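PDB 7NG2: zinc finger (CCCH type) motif-containing protein from Toxoplasma gondii, which probably reads N6-methyladenosine marks in mRNA through its YTH domain, linking m6A recognition to polyadenylation. Local coordinates for residues 27-30 against 31-35; 42-45 against 46-49. All coordinates share one frame; numbering follows the deposited sequence.

Contact 1 (27-30 against 31-35)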
loop_
_atom_site.group_PDB
_atom_site.type_symbol
_atom_site.label_atom_id
_atom_site.label_comp_id
_atom_site.label_asym_id
_atom_site.label_seq_id
_atom_site.Cartn_x
_atom_site.Cartn_y
_atom_site.Cartn_z
ATOM N N ILE A 27 -8.587 -4.564 -5.700
ATOM C CA ILE A 27 -7.163 -4.751 -5.974
ATOM C C ILE A 27 -6.930 -4.909 -7.470
ATOM O O ILE A 27 -6.012 -4.305 -8.041
ATOM C CB ILE A 27 -6.619 -5.959 -5.188
ATOM C CG1 ILE A 27 -6.803 -5.751 -3.684
ATOM C CG2 ILE A 27 -5.149 -6.200 -5.535
ATOM C CD1 ILE A 27 -5.987 -4.613 -3.126
ATOM N N TYR A 28 -7.761 -5.720 -8.129
ATOM C CA TYR A 28 -7.613 -5.919 -9.567
ATOM C C TYR A 28 -7.767 -4.602 -10.314
ATOM O O TYR A 28 -6.978 -4.296 -11.216
ATOM C CB TYR A 28 -8.633 -6.941 -10.071
ATOM C CG TYR A 28 -8.516 -8.300 -9.427
ATOM C CD1 TYR A 28 -7.291 -8.788 -8.989
ATOM C CD2 TYR A 28 -9.641 -9.099 -9.253
ATOM C CE1 TYR A 28 -7.190 -10.039 -8.399
ATOM C CE2 TYR A 28 -9.550 -10.346 -8.665
ATOM C CZ TYR A 28 -8.324 -10.810 -8.238
ATOM O OH TYR A 28 -8.235 -12.051 -7.650
ATOM N N THR A 29 -8.765 -3.803 -9.940
ATOM C CA THR A 29 -8.942 -2.492 -10.554
ATOM C C THR A 29 -7.726 -1.604 -10.314
ATOM O O THR A 29 -7.286 -0.877 -11.213
ATOM C CB THR A 29 -10.212 -1.846 -10.001
ATOM O OG1 THR A 29 -11.344 -2.637 -10.387
ATOM C CG2 THR A 29 -10.379 -0.439 -10.533
ATOM N N SER A 30 -7.166 -1.658 -9.105
ATOM C CA SER A 30 -5.992 -0.856 -8.779
ATOM C C SER A 30 -4.803 -1.231 -9.656
ATOM O O SER A 30 -4.085 -0.351 -10.151
ATOM C CB SER A 30 -5.652 -1.044 -7.301
ATOM O OG SER A 30 -4.554 -0.230 -6.918
ATOM N N ILE A 31 -4.594 -2.530 -9.875
ATOM C CA ILE A 31 -3.504 -2.985 -10.733
ATOM C C ILE A 31 -3.771 -2.588 -12.181
ATOM O O ILE A 31 -2.864 -2.152 -12.901
ATOM C CB ILE A 31 -3.314 -4.508 -10.577
ATOM C CG1 ILE A 31 -2.814 -4.841 -9.171
ATOM C CG2 ILE A 31 -2.350 -5.047 -11.620
ATOM C CD1 ILE A 31 -2.979 -6.303 -8.814
ATOM N N GLN A 32 -5.028 -2.706 -12.619
ATOM C CA GLN A 32 -5.369 -2.448 -14.013
ATOM C C GLN A 32 -5.185 -0.979 -14.372
ATOM O O GLN A 32 -4.727 -0.659 -15.477
ATOM C CB GLN A 32 -6.812 -2.889 -14.255
ATOM C CG GLN A 32 -7.278 -2.826 -15.689
ATOM C CD GLN A 32 -8.717 -3.277 -15.828
ATOM O OE1 GLN A 32 -9.440 -3.388 -14.837
ATOM N NE2 GLN A 32 -9.139 -3.552 -17.058
ATOM N N HIS A 33 -5.532 -0.073 -13.457
ATOM C CA HIS A 33 -5.575 1.352 -13.756
ATOM C C HIS A 33 -4.622 2.207 -12.932
ATOM O O HIS A 33 -4.560 3.421 -13.149
ATOM C CB HIS A 33 -7.010 1.871 -13.632
ATOM C CG HIS A 33 -7.961 1.200 -14.571
ATOM N ND1 HIS A 33 -7.878 1.350 -15.938
ATOM C CD2 HIS A 33 -9.003 0.364 -14.347
ATOM C CE1 HIS A 33 -8.837 0.648 -16.517
ATOM N NE2 HIS A 33 -9.534 0.041 -15.573
ATOM N N GLY A 34 -3.864 1.620 -12.016
ATOM C CA GLY A 34 -2.877 2.377 -11.268
ATOM C C GLY A 34 -3.495 3.417 -10.358
ATOM O O GLY A 34 -3.086 4.580 -10.369
ATOM N N VAL A 35 -4.467 3.008 -9.544
ATOM C CA VAL A 35 -5.292 3.960 -8.812
ATOM C C VAL A 35 -5.701 3.350 -7.479
ATOM O O VAL A 35 -5.877 2.134 -7.356
ATOM C CB VAL A 35 -6.518 4.377 -9.666
ATOM C CG1 VAL A 35 -7.401 3.165 -9.982
ATOM C CG2 VAL A 35 -7.319 5.489 -8.992
#
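S30 and V35 meet across the end of helix 24-33, where the serine hydroxyl donates to the carbonyl of the residue five positions on (S30 OG to V35 O, 2.7 Å). The hydroxyl approaches from above the carbonyl plane, 37° out of it. OG is swung anti to the serine's own backbone N (chi1 -177°), which carries it past the last turn to V35, and CB follows to 3.2 Å from V35 O. W102 NE1 is a second hydrogen-bonding partner of S30 OG, tying this buried hydroxyl to strand 98-109 as well. The carbonyl of S30 also points forward along the chain: G34 N binds S30 O at 2.7 Å but with a bent N-H...O angle of 131°, and V35 N adds a weak bond to the same oxygen. G34, with positive phi, breaks the helix here and turns the chain into strand 35-36, an outer strand of the mixed sheet of the YTH domain. One turn back, I27 and I31 lie askew to each other; in one of the two conformers of I27, its CG2 lies 3.9 Å from I31 CD1. Both side chains also rest on W102. On another side of the helix the methyl CG2 of T29 approaches H33 CD2 at 4.1 Å, while T29 OG1 is hydrogen-bonded to S25 O. Q32 CG sits 3.6 Å above one face of the H33 imidazole, offset toward its rim.

Contact 2 (42-45 against 46-49); sequences NSRK and LSNA
S47 grips the carbonyl of S43, one turn earlier in helix 40-52, with two donors. Its backbone N reaches S43 O at 2.9 Å and its hydroxyl OG reaches the same oxygen at 2.7 Å, the two coming from opposite faces of the carbonyl plane. The hydroxyl can fold back this way because OG stands beside the backbone N of S47 (chi1 -65°), and S47 CB is brought to 3.2 Å from S43 O. Over this serine hangs R44, its chain bent at chi2 and chi3 so that NH2 lies 3.7 Å from S47 CB. The other terminal nitrogen, NH1, comes 3.3 Å from N48 OD1, but the angle is poor for a hydrogen bond, and the guanidinium and amide planes are turned 72° apart. R44 and N48 lie on the exposed side of this helix of the YTH fold, S47 is buried against L77 and P78, and L46 and A49 face the sheet, L46 on F17 and L58, A49 on F17 and V56. Further out, K45 bends at chi3 and makes a weak bond from NZ to N42 OD1 at 3.3 Å; its stronger partner is G132 O, while N42 ND2 donates to D131 O. These bonds join the helix to the 131-132 segment, and S39, just before the helix, accepts from S43 OG through its carbonyl and from N42 N through its hydroxyl.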
loop_
_atom_site.group_PDB
_atom_site.type_symbol
_atom_site.label_atom_id
_atom_site.label_comp_id
_atom_site.label_asym_id
_atom_site.label_seq_id
_atom_site.Cartn_x
_atom_site.Cartn_y
_atom_site.Cartn_z
ATOM N N ASN A 42 -7.190 8.736 6.304
ATOM C CA ASN A 42 -5.980 8.154 5.730
ATOM C C ASN A 42 -5.501 8.962 4.537
ATOM O O ASN A 42 -4.295 9.019 4.273
ATOM C CB ASN A 42 -6.223 6.703 5.305
ATOM C CG ASN A 42 -6.212 5.736 6.466
ATOM O OD1 ASN A 42 -5.679 6.031 7.533
ATOM N ND2 ASN A 42 -6.790 4.557 6.258
ATOM N N SER A 43 -6.433 9.588 3.812
ATOM C CA SER A 43 -6.058 10.397 2.659
ATOM C C SER A 43 -5.202 11.578 3.085
ATOM O O SER A 43 -4.211 11.910 2.424
ATOM C CB SER A 43 -7.315 10.902 1.952
ATOM O OG SER A 43 -8.024 9.855 1.312
ATOM N N ARG A 44 -5.569 12.227 4.188
ATOM C CA ARG A 44 -4.770 13.344 4.676
ATOM C C ARG A 44 -3.404 12.859 5.142
ATOM O O ARG A 44 -2.379 13.475 4.829
ATOM C CB ARG A 44 -5.505 14.055 5.809
ATOM C CG ARG A 44 -4.837 15.350 6.226
ATOM C CD ARG A 44 -5.557 16.552 5.610
ATOM N NE ARG A 44 -5.557 16.518 4.151
ATOM C CZ ARG A 44 -4.545 16.930 3.400
ATOM N NH1 ARG A 44 -3.450 17.395 3.980
ATOM N NH2 ARG A 44 -4.618 16.869 2.078
ATOM N N LYS A 45 -3.378 11.740 5.867
ATOM C CA LYS A 45 -2.126 11.173 6.358
ATOM C C LYS A 45 -1.192 10.810 5.208
ATOM O O LYS A 45 0.008 11.113 5.245
ATOM C CB LYS A 45 -2.452 9.939 7.199
ATOM C CG LYS A 45 -1.252 9.216 7.749
ATOM C CD LYS A 45 -1.675 8.301 8.881
ATOM C CE LYS A 45 -2.475 7.124 8.359
ATOM N NZ LYS A 45 -3.020 6.288 9.470
ATOM N N LEU A 46 -1.724 10.145 4.178
ATOM C CA LEU A 46 -0.900 9.776 3.030
ATOM C C LEU A 46 -0.465 11.007 2.247
ATOM O O LEU A 46 0.656 11.051 1.732
ATOM C CB LEU A 46 -1.629 8.782 2.119
ATOM C CG LEU A 46 -1.888 7.384 2.695
ATOM C CD1 LEU A 46 -2.638 6.534 1.690
ATOM C CD2 LEU A 46 -0.592 6.696 3.091
ATOM N N SER A 47 -1.337 12.009 2.139
ATOM C CA SER A 47 -0.967 13.234 1.440
ATOM C C SER A 47 0.220 13.906 2.105
ATOM O O SER A 47 1.146 14.363 1.426
ATOM C CB SER A 47 -2.149 14.198 1.403
ATOM O OG SER A 47 -3.214 13.673 0.643
ATOM N N ASN A 48 0.184 14.017 3.433
ATOM C CA ASN A 48 1.289 14.648 4.149
ATOM C C ASN A 48 2.570 13.842 4.028
ATOM O O ASN A 48 3.657 14.420 3.977
ATOM C CB ASN A 48 0.905 14.898 5.608
ATOM C CG ASN A 48 -0.136 15.982 5.737
ATOM O OD1 ASN A 48 -0.347 16.743 4.801
ATOM N ND2 ASN A 48 -0.787 16.061 6.885
ATOM N N ALA A 49 2.457 12.515 3.963
ATOM C CA ALA A 49 3.629 11.686 3.707
ATOM C C ALA A 49 4.148 11.889 2.286
ATOM O O ALA A 49 5.360 11.983 2.067
ATOM C CB ALA A 49 3.285 10.218 3.966
#

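Overall arrangement
Contact 1 and contact 2 lie in series along the chain, on helices 24-33 and 40-52, with strand 35-36 between the two helices. Their centres are 20 Å apart and their nearest atoms about 10 Å apart, so they do not touch. The mixed sheet connects them: contact 1 packs on strand 98-109 through W102, next to the outer strand 35-36, whereas contact 2 packs on strands 14-21 and 55-62 through F17, V56 and L58. W36, which touches I27 and S30, directly follows contact 1 and corresponds to a tryptophan of the aromatic m6A cage in related YTH domains; it probably lines the cage here, in an apo form without RNA.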